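Local coordinates for subtilisin-like protein (Prochloron didemni, PDB 3ZXY) that is the subtilisin-like protease domain of PatA, an S8-family member that probably cleaves peptide bonds as a serine endopeptidase, at residues S226-R230 with R231-P235. The protein carries 1 engineered substitution. Numbering follows the deposited sequence.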
ATOM      1  N   SER A 226       8.780  12.177   0.119  1.00 12.68           N
ATOM      2  CA  SER A 226       9.351  13.019   1.155  1.00 13.71           C
ATOM      3  C   SER A 226      10.706  13.565   0.698  1.00 14.06           C
ATOM      4  O   SER A 226      11.043  14.730   0.947  1.00 15.06           O
ATOM      5  CB  SER A 226       9.478  12.227   2.450  1.00 13.95           C
ATOM      6  OG  SER A 226       8.186  11.868   2.936  1.00 14.36           O
ATOM      7  N   GLU A 227      11.460  12.722   0.004  1.00 13.90           N
ATOM      8  CA  GLU A 227      12.727  13.162  -0.567  1.00 14.74           C
ATOM      9  C   GLU A 227      12.529  14.237  -1.633  1.00 14.83           C
ATOM     10  O   GLU A 227      13.305  15.182  -1.710  1.00 15.17           O
ATOM     11  CB  GLU A 227      13.492  11.965  -1.129  1.00 15.24           C
ATOM     12  CG  GLU A 227      14.985  12.228  -1.250  1.00 16.86           C
ATOM     13  CD  GLU A 227      15.659  12.411   0.103  1.00 19.27           C
ATOM     14  OE1 GLU A 227      15.189  11.827   1.118  1.00 21.15           O
ATOM     15  OE2 GLU A 227      16.667  13.143   0.164  1.00 21.69           O
ATOM     16  N   GLN A 228      11.510  14.096  -2.472  1.00 14.34           N
ATOM     17  CA  GLN A 228      11.215  15.127  -3.447  1.00 15.20           C
ATOM     18  C   GLN A 228      10.975  16.460  -2.760  1.00 16.15           C
ATOM     19  O   GLN A 228      11.514  17.486  -3.188  1.00 16.84           O
ATOM     20  CB  GLN A 228      10.017  14.742  -4.324  1.00 14.92           C
ATOM     21  CG  GLN A 228      10.308  13.611  -5.292  1.00 14.77           C
ATOM     22  CD  GLN A 228       9.092  13.154  -6.074  1.00 15.59           C
ATOM     23  OE1 GLN A 228       7.968  13.250  -5.614  1.00 15.13           O
ATOM     24  NE2 GLN A 228       9.329  12.588  -7.260  1.00 16.78           N
ATOM     25  N   VAL A 229      10.176  16.464  -1.689  1.00 16.32           N
ATOM     26  CA  VAL A 229       9.904  17.693  -0.940  1.00 17.80           C
ATOM     27  C   VAL A 229      11.215  18.303  -0.407  1.00 18.59           C
ATOM     28  O   VAL A 229      11.450  19.511  -0.499  1.00 19.47           O
ATOM     29  CB  VAL A 229       8.933  17.433   0.225  1.00 18.04           C
ATOM     30  CG1 VAL A 229       8.747  18.670   1.097  1.00 19.68           C
ATOM     31  CG2 VAL A 229       7.592  16.967  -0.322  1.00 18.14           C
ATOM     32  N   ARG A 230      12.071  17.461   0.159  1.00 18.04           N
ATOM     33  CA  ARG A 230      13.339  17.942   0.693  1.00 19.20           C
ATOM     34  C   ARG A 230      14.174  18.628  -0.392  1.00 19.44           C
ATOM     35  O   ARG A 230      14.844  19.637  -0.140  1.00 20.27           O
ATOM     36  CB  ARG A 230      14.130  16.780   1.268  1.00 19.18           C
ATOM     37  CG  ARG A 230      15.549  17.168   1.566  1.00 20.46           C
ATOM     38  CD  ARG A 230      16.286  16.079   2.261  1.00 20.65           C
ATOM     39  NE  ARG A 230      17.632  16.545   2.510  1.00 21.72           N
ATOM     40  CZ  ARG A 230      18.714  16.109   1.887  1.00 21.45           C
ATOM     41  NH1 ARG A 230      18.624  15.134   0.994  1.00 21.51           N
ATOM     42  NH2 ARG A 230      19.889  16.598   2.228  1.00 21.61           N
ATOM     43  N   ARG A 231      14.123  18.078  -1.597  1.00 18.57           N
ATOM     44  CA  ARG A 231      14.876  18.607  -2.733  1.00 19.12           C
ATOM     45  C   ARG A 231      14.256  19.859  -3.345  1.00 20.68           C
ATOM     46  O   ARG A 231      14.826  20.457  -4.250  1.00 22.43           O
ATOM     47  CB  ARG A 231      15.043  17.542  -3.807  1.00 18.09           C
ATOM     48  CG  ARG A 231      15.829  16.333  -3.325  1.00 17.31           C
ATOM     49  CD  ARG A 231      15.785  15.237  -4.373  1.00 16.44           C
ATOM     50  NE  ARG A 231      16.621  15.559  -5.531  1.00 16.56           N
ATOM     51  CZ  ARG A 231      17.921  15.280  -5.634  1.00 16.75           C
ATOM     52  NH1 ARG A 231      18.557  14.699  -4.625  1.00 16.67           N
ATOM     53  NH2 ARG A 231      18.590  15.591  -6.743  1.00 17.06           N
ATOM     54  N   GLY A 232      13.100  20.273  -2.842  1.00 21.42           N
ATOM     55  CA  GLY A 232      12.416  21.450  -3.355  1.00 23.31           C
ATOM     56  C   GLY A 232      11.531  21.177  -4.552  1.00 24.40           C
ATOM     57  O   GLY A 232      11.105  22.121  -5.226  1.00 25.93           O
ATOM     58  N   GLU A 233      11.215  19.895  -4.778  1.00 24.00           N
ATOM     59  CA  GLU A 233      10.391  19.463  -5.898  1.00 25.50           C
ATOM     60  C   GLU A 233       8.949  19.380  -5.417  1.00 25.07           C
ATOM     61  O   GLU A 233       8.698  19.096  -4.246  1.00 24.94           O
ATOM     62  CB  GLU A 233      10.763  18.058  -6.373  1.00 26.95           C
ATOM     63  CG  GLU A 233      12.088  17.849  -7.087  1.00 29.08           C
ATOM     64  CD  GLU A 233      12.248  16.401  -7.574  1.00 30.63           C
ATOM     65  OE1 GLU A 233      11.268  15.789  -8.065  1.00 32.33           O
ATOM     66  OE2 GLU A 233      13.366  15.846  -7.483  1.00 33.11           O
ATOM     67  N   THR A 234       8.014  19.559  -6.337  1.00 24.75           N
ATOM     68  CA  THR A 234       6.619  19.239  -6.076  1.00 24.09           C
ATOM     69  C   THR A 234       6.497  17.717  -5.974  1.00 21.40           C
ATOM     70  O   THR A 234       7.013  17.016  -6.825  1.00 21.43           O
ATOM     71  CB  THR A 234       5.720  19.723  -7.221  1.00 25.62           C
ATOM     72  OG1 THR A 234       5.947  21.117  -7.448  1.00 27.71           O
ATOM     73  CG2 THR A 234       4.252  19.496  -6.880  1.00 26.28           C
ATOM     74  N   PRO A 235       5.827  17.204  -4.931  1.00 20.14           N
ATOM     75  CA  PRO A 235       5.675  15.745  -4.890  1.00 18.56           C
ATOM     76  C   PRO A 235       4.964  15.210  -6.138  1.00 17.66           C
ATOM     77  O   PRO A 235       3.995  15.806  -6.595  1.00 18.60           O
ATOM     78  CB  PRO A 235       4.806  15.508  -3.650  1.00 19.18           C
ATOM     79  CG  PRO A 235       4.849  16.753  -2.854  1.00 20.76           C
ATOM     80  CD  PRO A 235       5.191  17.866  -3.780  1.00 21.12           C
TER
HETATM   81  O   HOH W   1      18.051  14.107  -1.886  1.00 19.44           O
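A Schellman motif ends helix 210-230 of the subtilisin-like fold, and Q228 and E233 meet across it before the chain turns toward helix 237-247. E233 N donates to Q228 O (2.9 Å), while G232 N reaches V229 O (3.0 Å) from well above its carbonyl plane. G232 takes positive phi (85°), a conformation in which a side chain would collide with the carbonyl oxygen of R231. R231 N still donates to E227 O in the regular helical pattern, and the R231 side chain passes close to the same oxygen, its CG 3.2 Å from E227 O.

With CG anti to its carbonyl carbon (chi1 -70°), the extended Q228 side chain crosses that of E233; its CG lies 3.7 Å from E233 OE1, amide and carboxylate turned 48° apart. Beyond, Q228 OE1 comes within 3.5 Å of P235 CA and accepts a hydrogen bond from the backbone N of D236. Shortening Q228 to an alanine is likely to leave the D236 N-H without this acceptor and to open a gap beside P235. P235 is also met by V229, whose CG2 packs against P235 CG (3.7 Å).

E227 OE2 receives R230 NH1 in the guanidinium plane (2.9 Å) and a hydrogen bond from a water that in turn accepts one from R231 NH1. The carboxylate thus gathers two arginines, one directly and one through water, and probably offsets their positive charge at the helix C-terminus.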